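Local coordinates for UDP-N-acetylglucosamine 4,6-dehydratase (Vibrio fischeri, PDB 3PVZ), which probably acts as a lyase that removes water from UDP-N-acetylglucosamine, and binds NAD as its dinucleotide cofactor, at residues Ile224-Phe234 and Leu265-Ala274; Ala157-Ala168 and Ile193-Ala201. One frame throughout, in Å; residues are numbered along the deposited sequence.

Interaction 1 (Ile224-Phe234 and Leu265-Ala274); sequences IVAPNDIKRYF and LHLISFADIA
Phe234 and Phe270 meet edge to face because each swings CG to the position opposite its own carbonyl carbon (chi1 near -70° in both). The rim of Phe234 is thereby aimed at the face of Phe270, offset from its centre, with the planes at 88° and the centroids 5.8 Å apart. CE2 of Phe234 also has the carbonyl O of Ile268 near its ring plane. Round the Phe270 ring gather CG2 of Ile230, 3.7 Å from CE2 of Phe270, and CG of Arg232 near CZ, while Pro227 lies against its CB. Further along, Leu267 lays CD2 over the centre of the Tyr233 ring, a CH-pi contact 3.5 Å from the centroid.

The backbones pair as a short antiparallel bridge. Arg232 and Ile268 form the hydrogen-bonded pair, with Arg232 N to Ile268 O and Ile268 N to Arg232 O both 2.9 Å; Lys231 and Ser269 follow as a non-hydrogen-bonded pair. Ser269 then ends the strand and N-caps the helix: its OG accepts from Asp272 N at 2.9 Å and also bonds a water that lies doubtfully close to Asn228 O. In the first turn of this helix, Ala271 N donates to Pro227 O (3.0 Å), tying the turn to the end of strand 224-227. A second water, accepting from Phe234 N and donating to His266 O, joins the two segments past the bridge.

Strand 268-269 is an edge of a small mixed sheet in which 231-235 is central and 202-203 lies beyond. The helix start, 270-274, runs roughly back along strand 224-227, the two short axes at 144°, with Ala274 against Ile224. Phe214 of helix 210-219 packs on Ile224 and Ala274, Leu210 on Pro227 and Phe270, and Phe311 of strand 306-312 on Ala226 and Ala271.

Interaction 2 (Ala157-Ala168 and Ile193-Ala201); sequences AKKYFCVSTDKA and IAISTARFA. With NAD (nicotinamide-adenine-dinucleotide), chain E; SCN (thiocyanate ion), chain G.
Arg199 reaches across to the turn after strand 159-163 and clasps Thr165. Its CB is only at the margin of contact with Thr165 O, and the chain runs out extended, CG opposite the backbone N (chi1 176°). CG and CD both pass close to Asp166 O, 3.3 Å from each. A bend at chi3 (-75°) then turns the guanidinium side-on to Thr165: NE donates to Thr165 O at 2.7 Å, almost perfectly straight (179°) and in the guanidinium plane, and NH1 donates to Thr165 OG1 at 3.0 Å. At the far corner NH2 is near Ala168 CB and bonds to Phe325 O, so each nitrogen has an acceptor. One guanidinium face is covered by the peptide between Lys167 and Ala168, and two bonds to one residue fix its rotation.

Upstream of Thr165 and Arg199 run strands 159-163 and 194-198, parallel neighbours joined through helix 174-189 as a beta-alpha-beta unit of the Rossmann-type sheet. Tyr160 N donates to Ala194 O, Ser196 N to Tyr160 O and Cys162 N to Ser196 O. Ser164 N continues the series to Ala198 O (2.9 Å), and the hydroxyls Ser164 OG and Thr197 OG1 are hydrogen-bonded at 2.7 Å. On the face of Phe161 and Ser196, the Phe161 ring turns its edge to Ala198 CB, 3.9 Å from CZ; Lys159, its chain bent at chi2 and chi4, passes Ala194 CB and Ser196 to bond NZ to the carbonyls of Ser247, Cys248 and Gly251 at the end of helix 237-250.

The strand ends reach the cofactor. Asp166 OD1 lies 3.1 Å from nicotinamide C6N of NAD, and Phe200 CB packs against C5N. Ala201 N donates at 2.8 Å to N of a thiocyanate ion, probably from the crystallisation liquor.

Overall arrangement
Interaction 2 lies in the interior, amid the large sheet, where two parallel strands end at the nicotinamide half of NAD; interaction 1 is partly buried, farther from the chain's centre, and builds a small sheet and helix start beside the pocket. The chemistry follows the place: in 157-168 and 193-201 a series of parallel backbone bonds, one of them weak, leads to the side-on pair of bonds from Arg199 to Thr165 and a hydroxyl pair, whereas 224-234 and 265-274 rely on aromatic rings, a helix cap and a bridging water. The centres are about 27 Å apart, yet the contacts meet where Tyr233 O packs against Ala201 CB, 3.3 Å away. In sequence, interaction 2 comes first.

Interaction 1 (Ile224-Phe234 and Leu265-Ala274)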
loop_
_atom_site.group_PDB
_atom_site.type_symbol
_atom_site.label_atom_id
_atom_site.label_comp_id
_atom_site.label_asym_id
_atom_site.label_seq_id
_atom_site.Cartn_x
_atom_site.Cartn_y
_atom_site.Cartn_z
ATOM N N ILE A 224 7.224 22.936 0.859
ATOM C CA ILE A 224 7.134 22.260 -0.419
ATOM C C ILE A 224 8.514 22.215 -1.048
ATOM O O ILE A 224 9.248 23.239 -1.059
ATOM C CB ILE A 224 6.193 22.999 -1.387
ATOM C CG1 ILE A 224 4.777 23.128 -0.785
ATOM C CG2 ILE A 224 6.193 22.321 -2.775
ATOM C CD1 ILE A 224 3.790 22.253 -1.354
ATOM N N VAL A 225 8.848 21.051 -1.598
ATOM C CA VAL A 225 10.136 20.779 -2.203
ATOM C C VAL A 225 9.875 20.251 -3.611
ATOM O O VAL A 225 9.051 19.383 -3.798
ATOM C CB VAL A 225 10.910 19.738 -1.345
ATOM C CG1 VAL A 225 12.090 19.134 -2.106
ATOM C CG2 VAL A 225 11.399 20.367 -0.043
ATOM N N ALA A 226 10.534 20.797 -4.619
ATOM C CA ALA A 226 10.239 20.415 -6.002
ATOM C C ALA A 226 11.358 20.802 -6.936
ATOM O O ALA A 226 11.832 21.936 -6.883
ATOM C CB ALA A 226 8.986 21.069 -6.457
ATOM N N PRO A 227 11.765 19.872 -7.828
ATOM C CA PRO A 227 12.748 20.212 -8.830
ATOM C C PRO A 227 12.272 21.344 -9.745
ATOM O O PRO A 227 11.106 21.362 -10.138
ATOM C CB PRO A 227 12.919 18.918 -9.637
ATOM C CG PRO A 227 12.335 17.819 -8.810
ATOM C CD PRO A 227 11.338 18.457 -7.899
ATOM N N ASN A 228 13.164 22.285 -10.074
ATOM C CA ASN A 228 12.793 23.299 -11.024
ATOM C C ASN A 228 13.360 22.986 -12.372
ATOM O O ASN A 228 13.084 23.724 -13.298
ATOM C CB ASN A 228 13.119 24.736 -10.561
ATOM C CG ASN A 228 14.596 24.963 -10.264
ATOM O OD1 ASN A 228 15.460 24.155 -10.613
ATOM N ND2 ASN A 228 14.892 26.098 -9.625
ATOM N N ASP A 229 14.087 21.870 -12.497
ATOM C CA ASP A 229 14.773 21.523 -13.766
ATOM C C ASP A 229 14.326 20.193 -14.419
ATOM O O ASP A 229 14.974 19.678 -15.326
ATOM C CB ASP A 229 16.296 21.534 -13.568
ATOM C CG ASP A 229 16.774 20.447 -12.606
ATOM O OD1 ASP A 229 15.921 19.789 -11.933
ATOM O OD2 ASP A 229 18.014 20.265 -12.512
ATOM N N ILE A 230 13.210 19.658 -13.958
ATOM C CA ILE A 230 12.595 18.458 -14.536
ATOM C C ILE A 230 11.185 18.855 -15.009
ATOM O O ILE A 230 10.363 19.341 -14.222
ATOM C CB ILE A 230 12.491 17.308 -13.486
ATOM C CG1 ILE A 230 13.840 17.066 -12.793
ATOM C CG2 ILE A 230 11.991 15.994 -14.107
ATOM C CD1 ILE A 230 14.955 16.820 -13.740
ATOM N N LYS A 231 10.929 18.681 -16.298
ATOM C CA LYS A 231 9.614 18.951 -16.864
ATOM C C LYS A 231 8.941 17.644 -17.251
ATOM O O LYS A 231 9.604 16.711 -17.690
ATOM C CB LYS A 231 9.739 19.803 -18.113
ATOM C CG LYS A 231 10.190 21.245 -17.905
ATOM C CD LYS A 231 11.033 21.719 -19.095
ATOM C CE LYS A 231 10.464 22.942 -19.759
ATOM N NZ LYS A 231 10.867 22.983 -21.174
ATOM N N ARG A 232 7.631 17.572 -17.086
ATOM C CA ARG A 232 6.885 16.402 -17.559
ATOM C C ARG A 232 5.600 16.828 -18.224
ATOM O O ARG A 232 5.139 17.955 -18.031
ATOM C CB ARG A 232 6.507 15.455 -16.407
ATOM C CG ARG A 232 7.666 14.879 -15.627
ATOM C CD ARG A 232 8.380 13.802 -16.397
ATOM N NE ARG A 232 9.452 13.217 -15.594
ATOM C CZ ARG A 232 10.758 13.260 -15.882
ATOM N NH1 ARG A 232 11.242 13.877 -16.972
ATOM N NH2 ARG A 232 11.611 12.668 -15.051
ATOM N N TYR A 233 5.035 15.888 -18.978
ATOM C CA TYR A 233 3.633 15.889 -19.348
ATOM C C TYR A 233 2.764 15.266 -18.284
ATOM O O TYR A 233 3.060 14.174 -17.770
ATOM C CB TYR A 233 3.420 15.087 -20.619
ATOM C CG TYR A 233 4.124 15.628 -21.829
ATOM C CD1 TYR A 233 3.800 16.878 -22.340
ATOM C CD2 TYR A 233 5.067 14.862 -22.494
ATOM C CE1 TYR A 233 4.439 17.383 -23.501
ATOM C CE2 TYR A 233 5.723 15.342 -23.629
ATOM C CZ TYR A 233 5.403 16.598 -24.122
ATOM O OH TYR A 233 6.053 17.040 -25.213
ATOM N N PHE A 234 1.654 15.932 -17.994
ATOM C CA PHE A 234 0.745 15.510 -16.980
ATOM C C PHE A 234 -0.664 15.260 -17.509
ATOM O O PHE A 234 -1.180 16.003 -18.334
ATOM C CB PHE A 234 0.670 16.576 -15.905
ATOM C CG PHE A 234 1.921 16.706 -15.118
ATOM C CD1 PHE A 234 2.087 16.006 -13.933
ATOM C CD2 PHE A 234 2.950 17.545 -15.560
ATOM C CE1 PHE A 234 3.250 16.123 -13.209
ATOM C CE2 PHE A 234 4.099 17.658 -14.846
ATOM C CZ PHE A 234 4.265 16.967 -13.667
ATOM N N LEU A 265 -1.163 19.793 -24.577
ATOM C CA LEU A 265 -0.252 19.160 -23.622
ATOM C C LEU A 265 1.117 19.831 -23.647
ATOM O O LEU A 265 1.832 19.774 -24.668
ATOM C CB LEU A 265 -0.077 17.667 -23.922
ATOM C CG LEU A 265 -1.056 16.654 -23.343
ATOM C CD1 LEU A 265 -0.631 15.240 -23.699
ATOM C CD2 LEU A 265 -1.164 16.822 -21.823
ATOM N N HIS A 266 1.485 20.471 -22.536
ATOM C CA HIS A 266 2.767 21.148 -22.458
ATOM C C HIS A 266 3.605 20.513 -21.393
ATOM O O HIS A 266 3.074 20.067 -20.384
ATOM C CB HIS A 266 2.595 22.647 -22.127
ATOM C CG HIS A 266 1.868 23.415 -23.184
ATOM N ND1 HIS A 266 2.372 23.585 -24.457
ATOM C CD2 HIS A 266 0.667 24.039 -23.166
ATOM C CE1 HIS A 266 1.510 24.281 -25.176
ATOM N NE2 HIS A 266 0.469 24.574 -24.416
ATOM N N LEU A 267 4.916 20.504 -21.614
ATOM C CA LEU A 267 5.847 20.140 -20.575
ATOM C C LEU A 267 5.788 21.219 -19.507
ATOM O O LEU A 267 5.757 22.384 -19.844
ATOM C CB LEU A 267 7.262 20.031 -21.116
ATOM C CG LEU A 267 7.552 18.910 -22.132
ATOM C CD1 LEU A 267 8.869 19.215 -22.836
ATOM C CD2 LEU A 267 7.594 17.537 -21.470
ATOM N N ILE A 268 5.734 20.826 -18.235
ATOM C CA ILE A 268 5.649 21.752 -17.122
ATOM C C ILE A 268 6.562 21.217 -16.044
ATOM O O ILE A 268 6.643 20.022 -15.834
ATOM C CB ILE A 268 4.230 21.822 -16.506
ATOM C CG1 ILE A 268 3.184 22.287 -17.513
ATOM C CG2 ILE A 268 4.210 22.781 -15.279
ATOM C CD1 ILE A 268 1.718 21.819 -17.119
ATOM N N SER A 269 7.232 22.100 -15.329
ATOM C CA SER A 269 8.143 21.664 -14.279
ATOM C C SER A 269 7.367 21.417 -12.997
ATOM O O SER A 269 6.267 21.911 -12.843
ATOM C CB SER A 269 9.250 22.710 -14.059
ATOM O OG SER A 269 8.803 23.752 -13.202
ATOM N N PHE A 270 7.954 20.634 -12.104
ATOM C CA PHE A 270 7.371 20.352 -10.831
ATOM C C PHE A 270 7.252 21.621 -9.992
ATOM O O PHE A 270 6.250 21.805 -9.306
ATOM C CB PHE A 270 8.195 19.303 -10.071
ATOM C CG PHE A 270 8.094 17.919 -10.641
ATOM C CD1 PHE A 270 6.963 17.167 -10.434
ATOM C CD2 PHE A 270 9.105 17.389 -11.408
ATOM C CE1 PHE A 270 6.840 15.911 -10.958
ATOM C CE2 PHE A 270 8.995 16.119 -11.947
ATOM C CZ PHE A 270 7.847 15.373 -11.725
ATOM N N ALA A 271 8.292 22.451 -10.010
ATOM C CA ALA A 271 8.258 23.731 -9.312
ATOM C C ALA A 271 7.106 24.603 -9.822
ATOM O O ALA A 271 6.376 25.241 -9.032
ATOM C CB ALA A 271 9.581 24.473 -9.482
ATOM N N ASP A 272 6.930 24.618 -11.136
ATOM C CA ASP A 272 5.885 25.420 -11.724
ATOM C C ASP A 272 4.496 24.929 -11.294
ATOM O O ASP A 272 3.633 25.749 -10.988
ATOM C CB ASP A 272 6.051 25.514 -13.231
ATOM C CG ASP A 272 7.050 26.625 -13.641
ATOM O OD1 ASP A 272 7.484 27.404 -12.766
ATOM O OD2 ASP A 272 7.405 26.734 -14.836
ATOM N N ILE A 273 4.298 23.618 -11.204
ATOM C CA ILE A 273 3.018 23.095 -10.691
ATOM C C ILE A 273 2.842 23.503 -9.246
ATOM O O ILE A 273 1.760 23.907 -8.879
ATOM C CB ILE A 273 2.897 21.566 -10.741
ATOM C CG1 ILE A 273 3.005 21.018 -12.168
ATOM C CG2 ILE A 273 1.558 21.102 -10.131
ATOM C CD1 ILE A 273 1.989 21.538 -13.131
ATOM N N ALA A 274 3.891 23.417 -8.428
ATOM C CA ALA A 274 3.774 23.834 -7.016
ATOM C C ALA A 274 3.308 25.291 -6.873
ATOM O O ALA A 274 2.369 25.582 -6.148
ATOM C CB ALA A 274 5.101 23.606 -6.235
HETATM O O HOH W 1 11.140 25.245 -13.307
HETATM O O HOH W 2 1.173 18.225 -19.422
#

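Interaction 2 (Ala157-Ala168 and Ile193-Ala201)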
loop_
_atom_site.group_PDB
_atom_site.type_symbol
_atom_site.label_atom_id
_atom_site.label_comp_id
_atom_site.label_asym_id
_atom_site.label_seq_id
_atom_site.Cartn_x
_atom_site.Cartn_y
_atom_site.Cartn_z
ATOM N N ALA A 157 -11.398 -15.943 -19.873
ATOM C CA ALA A 157 -11.418 -14.470 -20.098
ATOM C C ALA A 157 -11.089 -14.136 -21.532
ATOM O O ALA A 157 -10.342 -14.862 -22.174
ATOM C CB ALA A 157 -10.399 -13.749 -19.199
ATOM N N LYS A 158 -11.611 -13.032 -22.039
ATOM C CA LYS A 158 -11.340 -12.706 -23.408
ATOM C C LYS A 158 -10.201 -11.721 -23.580
ATOM O O LYS A 158 -9.631 -11.657 -24.676
ATOM C CB LYS A 158 -12.574 -12.249 -24.148
ATOM C CG LYS A 158 -13.180 -11.014 -23.679
ATOM C CD LYS A 158 -14.240 -10.530 -24.773
ATOM C CE LYS A 158 -15.550 -10.113 -24.138
ATOM N NZ LYS A 158 -16.384 -9.027 -24.856
ATOM N N LYS A 159 -9.840 -11.031 -22.485
ATOM C CA LYS A 159 -8.903 -9.925 -22.560
ATOM C C LYS A 159 -8.252 -9.640 -21.222
ATOM O O LYS A 159 -8.902 -9.571 -20.179
ATOM C CB LYS A 159 -9.603 -8.665 -23.107
ATOM C CG LYS A 159 -8.721 -7.436 -23.246
ATOM C CD LYS A 159 -7.931 -7.573 -24.579
ATOM C CE LYS A 159 -7.127 -6.364 -24.887
ATOM N NZ LYS A 159 -8.010 -5.205 -25.236
ATOM N N TYR A 160 -6.937 -9.494 -21.277
ATOM C CA TYR A 160 -6.168 -9.074 -20.130
ATOM C C TYR A 160 -5.511 -7.737 -20.491
ATOM O O TYR A 160 -5.078 -7.539 -21.589
ATOM C CB TYR A 160 -5.097 -10.146 -19.812
ATOM C CG TYR A 160 -4.329 -9.936 -18.526
ATOM C CD1 TYR A 160 -3.236 -9.092 -18.476
ATOM C CD2 TYR A 160 -4.683 -10.598 -17.350
ATOM C CE1 TYR A 160 -2.520 -8.913 -17.295
ATOM C CE2 TYR A 160 -3.983 -10.415 -16.182
ATOM C CZ TYR A 160 -2.882 -9.580 -16.158
ATOM O OH TYR A 160 -2.168 -9.394 -14.982
ATOM N N PHE A 161 -5.527 -6.810 -19.558
ATOM C CA PHE A 161 -5.001 -5.491 -19.744
ATOM C C PHE A 161 -4.032 -5.233 -18.621
ATOM O O PHE A 161 -4.317 -5.512 -17.433
ATOM C CB PHE A 161 -6.116 -4.428 -19.705
ATOM C CG PHE A 161 -5.587 -3.049 -19.548
ATOM C CD1 PHE A 161 -5.090 -2.341 -20.657
ATOM C CD2 PHE A 161 -5.447 -2.484 -18.294
ATOM C CE1 PHE A 161 -4.505 -1.113 -20.512
ATOM C CE2 PHE A 161 -4.889 -1.223 -18.154
ATOM C CZ PHE A 161 -4.414 -0.541 -19.280
ATOM N N CYS A 162 -2.898 -4.637 -18.982
ATOM C CA CYS A 162 -1.993 -4.179 -17.960
ATOM C C CYS A 162 -1.125 -3.050 -18.509
ATOM O O CYS A 162 -1.281 -2.663 -19.635
ATOM C CB CYS A 162 -1.142 -5.343 -17.448
ATOM S SG CYS A 162 -0.161 -6.059 -18.706
ATOM N N VAL A 163 -0.206 -2.539 -17.708
ATOM C CA VAL A 163 0.552 -1.348 -18.073
ATOM C C VAL A 163 1.823 -1.715 -18.807
ATOM O O VAL A 163 2.397 -2.768 -18.555
ATOM C CB VAL A 163 0.982 -0.552 -16.852
ATOM C CG1 VAL A 163 -0.199 -0.333 -15.934
ATOM C CG2 VAL A 163 2.147 -1.279 -16.140
ATOM N N SER A 164 2.261 -0.827 -19.699
ATOM C CA SER A 164 3.555 -0.966 -20.342
ATOM C C SER A 164 4.622 -0.186 -19.597
ATOM O O SER A 164 4.304 0.651 -18.742
ATOM C CB SER A 164 3.490 -0.466 -21.778
ATOM O OG SER A 164 3.226 -1.531 -22.655
ATOM N N THR A 165 5.883 -0.465 -19.966
ATOM C CA THR A 165 7.041 0.379 -19.620
ATOM C C THR A 165 6.725 1.829 -19.936
ATOM O O THR A 165 6.111 2.121 -20.961
ATOM C CB THR A 165 8.300 -0.047 -20.405
ATOM O OG1 THR A 165 7.985 -0.098 -21.797
ATOM C CG2 THR A 165 8.770 -1.435 -19.976
ATOM N N ASP A 166 7.116 2.735 -19.051
ATOM C CA ASP A 166 6.802 4.161 -19.233
ATOM C C ASP A 166 7.356 4.728 -20.547
ATOM O O ASP A 166 6.785 5.666 -21.112
ATOM C CB ASP A 166 7.351 5.010 -18.072
ATOM C CG ASP A 166 6.734 4.669 -16.736
ATOM O OD1 ASP A 166 5.834 3.808 -16.646
ATOM O OD2 ASP A 166 7.164 5.274 -15.741
ATOM N N LYS A 167 8.462 4.161 -21.028
ATOM C CA LYS A 167 9.105 4.647 -22.243
ATOM C C LYS A 167 9.577 3.524 -23.157
ATOM O O LYS A 167 9.863 2.393 -22.716
ATOM C CB LYS A 167 10.281 5.562 -21.896
ATOM C CG LYS A 167 11.285 4.966 -20.914
ATOM C CD LYS A 167 12.211 6.047 -20.353
ATOM C CE LYS A 167 12.391 5.925 -18.832
ATOM N NZ LYS A 167 12.742 7.256 -18.223
ATOM N N ALA A 168 9.656 3.855 -24.443
ATOM C CA ALA A 168 10.064 2.892 -25.452
ATOM C C ALA A 168 11.567 2.592 -25.346
ATOM O O ALA A 168 12.021 1.509 -25.721
ATOM C CB ALA A 168 9.704 3.414 -26.827
ATOM N N ILE A 193 -3.974 -15.563 -25.204
ATOM C CA ILE A 193 -5.072 -14.671 -24.893
ATOM C C ILE A 193 -4.682 -13.299 -25.403
ATOM O O ILE A 193 -3.506 -12.952 -25.396
ATOM C CB ILE A 193 -5.314 -14.612 -23.348
ATOM C CG1 ILE A 193 -6.582 -13.819 -23.000
ATOM C CG2 ILE A 193 -4.133 -14.011 -22.655
ATOM C CD1 ILE A 193 -6.998 -13.929 -21.505
ATOM N N ALA A 194 -5.674 -12.548 -25.868
ATOM C CA ALA A 194 -5.529 -11.149 -26.188
ATOM C C ALA A 194 -5.063 -10.299 -24.964
ATOM O O ALA A 194 -5.756 -10.222 -23.930
ATOM C CB ALA A 194 -6.855 -10.597 -26.746
ATOM N N ILE A 195 -3.910 -9.650 -25.127
ATOM C CA ILE A 195 -3.342 -8.757 -24.128
ATOM C C ILE A 195 -3.122 -7.381 -24.748
ATOM O O ILE A 195 -2.498 -7.254 -25.817
ATOM C CB ILE A 195 -1.965 -9.283 -23.613
ATOM C CG1 ILE A 195 -2.116 -10.682 -23.008
ATOM C CG2 ILE A 195 -1.376 -8.343 -22.552
ATOM C CD1 ILE A 195 -0.820 -11.310 -22.493
ATOM N N SER A 196 -3.614 -6.336 -24.106
ATOM C CA SER A 196 -3.285 -4.988 -24.555
ATOM C C SER A 196 -2.818 -4.157 -23.370
ATOM O O SER A 196 -3.172 -4.479 -22.239
ATOM C CB SER A 196 -4.480 -4.337 -25.269
ATOM O OG SER A 196 -5.485 -3.853 -24.386
ATOM N N THR A 197 -2.043 -3.092 -23.622
ATOM C CA THR A 197 -1.535 -2.267 -22.528
ATOM C C THR A 197 -1.766 -0.773 -22.774
ATOM O O THR A 197 -2.410 -0.377 -23.740
ATOM C CB THR A 197 -0.029 -2.516 -22.279
ATOM O OG1 THR A 197 0.711 -2.024 -23.383
ATOM C CG2 THR A 197 0.319 -4.008 -22.122
ATOM N N ALA A 198 -1.300 0.040 -21.829
ATOM C CA ALA A 198 -1.211 1.459 -21.982
ATOM C C ALA A 198 0.141 1.977 -21.523
ATOM O O ALA A 198 0.770 1.410 -20.660
ATOM C CB ALA A 198 -2.283 2.118 -21.248
ATOM N N ARG A 199 0.569 3.080 -22.109
ATOM C CA ARG A 199 1.748 3.795 -21.648
ATOM C C ARG A 199 1.312 5.205 -21.255
ATOM O O ARG A 199 0.674 5.923 -22.053
ATOM C CB ARG A 199 2.750 3.811 -22.760
ATOM C CG ARG A 199 3.996 4.624 -22.443
ATOM C CD ARG A 199 5.031 4.378 -23.542
ATOM N NE ARG A 199 5.663 3.042 -23.411
ATOM C CZ ARG A 199 6.010 2.262 -24.434
ATOM N NH1 ARG A 199 6.578 1.085 -24.206
ATOM N NH2 ARG A 199 5.796 2.651 -25.679
ATOM N N PHE A 200 1.615 5.583 -20.024
ATOM C CA PHE A 200 1.097 6.832 -19.448
ATOM C C PHE A 200 2.163 7.925 -19.289
ATOM O O PHE A 200 3.327 7.626 -19.108
ATOM C CB PHE A 200 0.514 6.601 -18.051
ATOM C CG PHE A 200 -0.576 5.559 -17.975
ATOM C CD1 PHE A 200 -1.901 5.899 -18.105
ATOM C CD2 PHE A 200 -0.267 4.250 -17.665
ATOM C CE1 PHE A 200 -2.902 4.944 -17.948
ATOM C CE2 PHE A 200 -1.266 3.303 -17.551
ATOM C CZ PHE A 200 -2.581 3.656 -17.717
ATOM N N ALA A 201 1.739 9.177 -19.429
ATOM C CA ALA A 201 2.410 10.359 -18.892
ATOM C C ALA A 201 2.329 10.339 -17.367
ATOM O O ALA A 201 1.730 9.450 -16.781
ATOM C CB ALA A 201 1.687 11.608 -19.414
HETATM P PA NAD E . -0.196 2.919 -7.222
HETATM O O1A NAD E . 0.907 2.777 -6.224
HETATM O O2A NAD E . -1.115 4.032 -6.821
HETATM O O5B NAD E . -1.219 1.705 -7.137
HETATM C C5B NAD E . -0.643 0.386 -7.254
HETATM C C4B NAD E . -1.678 -0.500 -6.553
HETATM O O4B NAD E . -1.323 -1.867 -6.579
HETATM C C3B NAD E . -1.814 -0.080 -5.054
HETATM O O3B NAD E . -3.160 0.178 -4.713
HETATM C C2B NAD E . -1.241 -1.309 -4.309
HETATM O O2B NAD E . -1.729 -1.476 -2.984
HETATM C C1B NAD E . -1.660 -2.398 -5.324
HETATM N N9A NAD E . -0.881 -3.612 -5.133
HETATM C C8A NAD E . 0.455 -3.727 -5.124
HETATM N N7A NAD E . 0.817 -4.942 -4.871
HETATM C C5A NAD E . -0.326 -5.689 -4.796
HETATM C C6A NAD E . -0.600 -7.029 -4.542
HETATM N N6A NAD E . 0.472 -7.877 -4.409
HETATM N N1A NAD E . -1.858 -7.457 -4.488
HETATM C C2A NAD E . -2.871 -6.610 -4.638
HETATM N N3A NAD E . -2.654 -5.336 -4.851
HETATM C C4A NAD E . -1.423 -4.851 -4.938
HETATM O O3 NAD E . 0.445 3.079 -8.690
HETATM P PN NAD E . -0.409 3.839 -9.850
HETATM O O1N NAD E . 0.009 5.299 -9.926
HETATM O O2N NAD E . -1.873 3.686 -9.888
HETATM O O5D NAD E . 0.356 3.207 -11.171
HETATM C C5D NAD E . -0.125 1.907 -11.477
HETATM C C4D NAD E . 0.653 1.356 -12.678
HETATM O O4D NAD E . 0.804 2.393 -13.699
HETATM C C3D NAD E . 2.090 0.984 -12.248
HETATM O O3D NAD E . 2.661 -0.074 -13.051
HETATM C C2D NAD E . 2.891 2.258 -12.598
HETATM O O2D NAD E . 4.286 1.992 -12.808
HETATM C C1D NAD E . 2.215 2.683 -13.901
HETATM N N1N NAD E . 2.451 4.099 -14.221
HETATM C C2N NAD E . 2.016 5.028 -13.361
HETATM C C3N NAD E . 2.196 6.371 -13.619
HETATM C C7N NAD E . 1.751 7.407 -12.672
HETATM O O7N NAD E . 2.031 8.568 -12.959
HETATM N N7N NAD E . 1.103 7.124 -11.532
HETATM C C4N NAD E . 2.850 6.766 -14.813
HETATM C C5N NAD E . 3.271 5.775 -15.684
HETATM C C6N NAD E . 3.068 4.432 -15.359
HETATM S S SCN G . -4.000 9.145 -19.980
HETATM C C SCN G . -2.234 9.217 -19.930
HETATM N N SCN G . -1.042 9.245 -19.913
HETATM O O HOH W 3 -8.510 -13.537 -26.035
#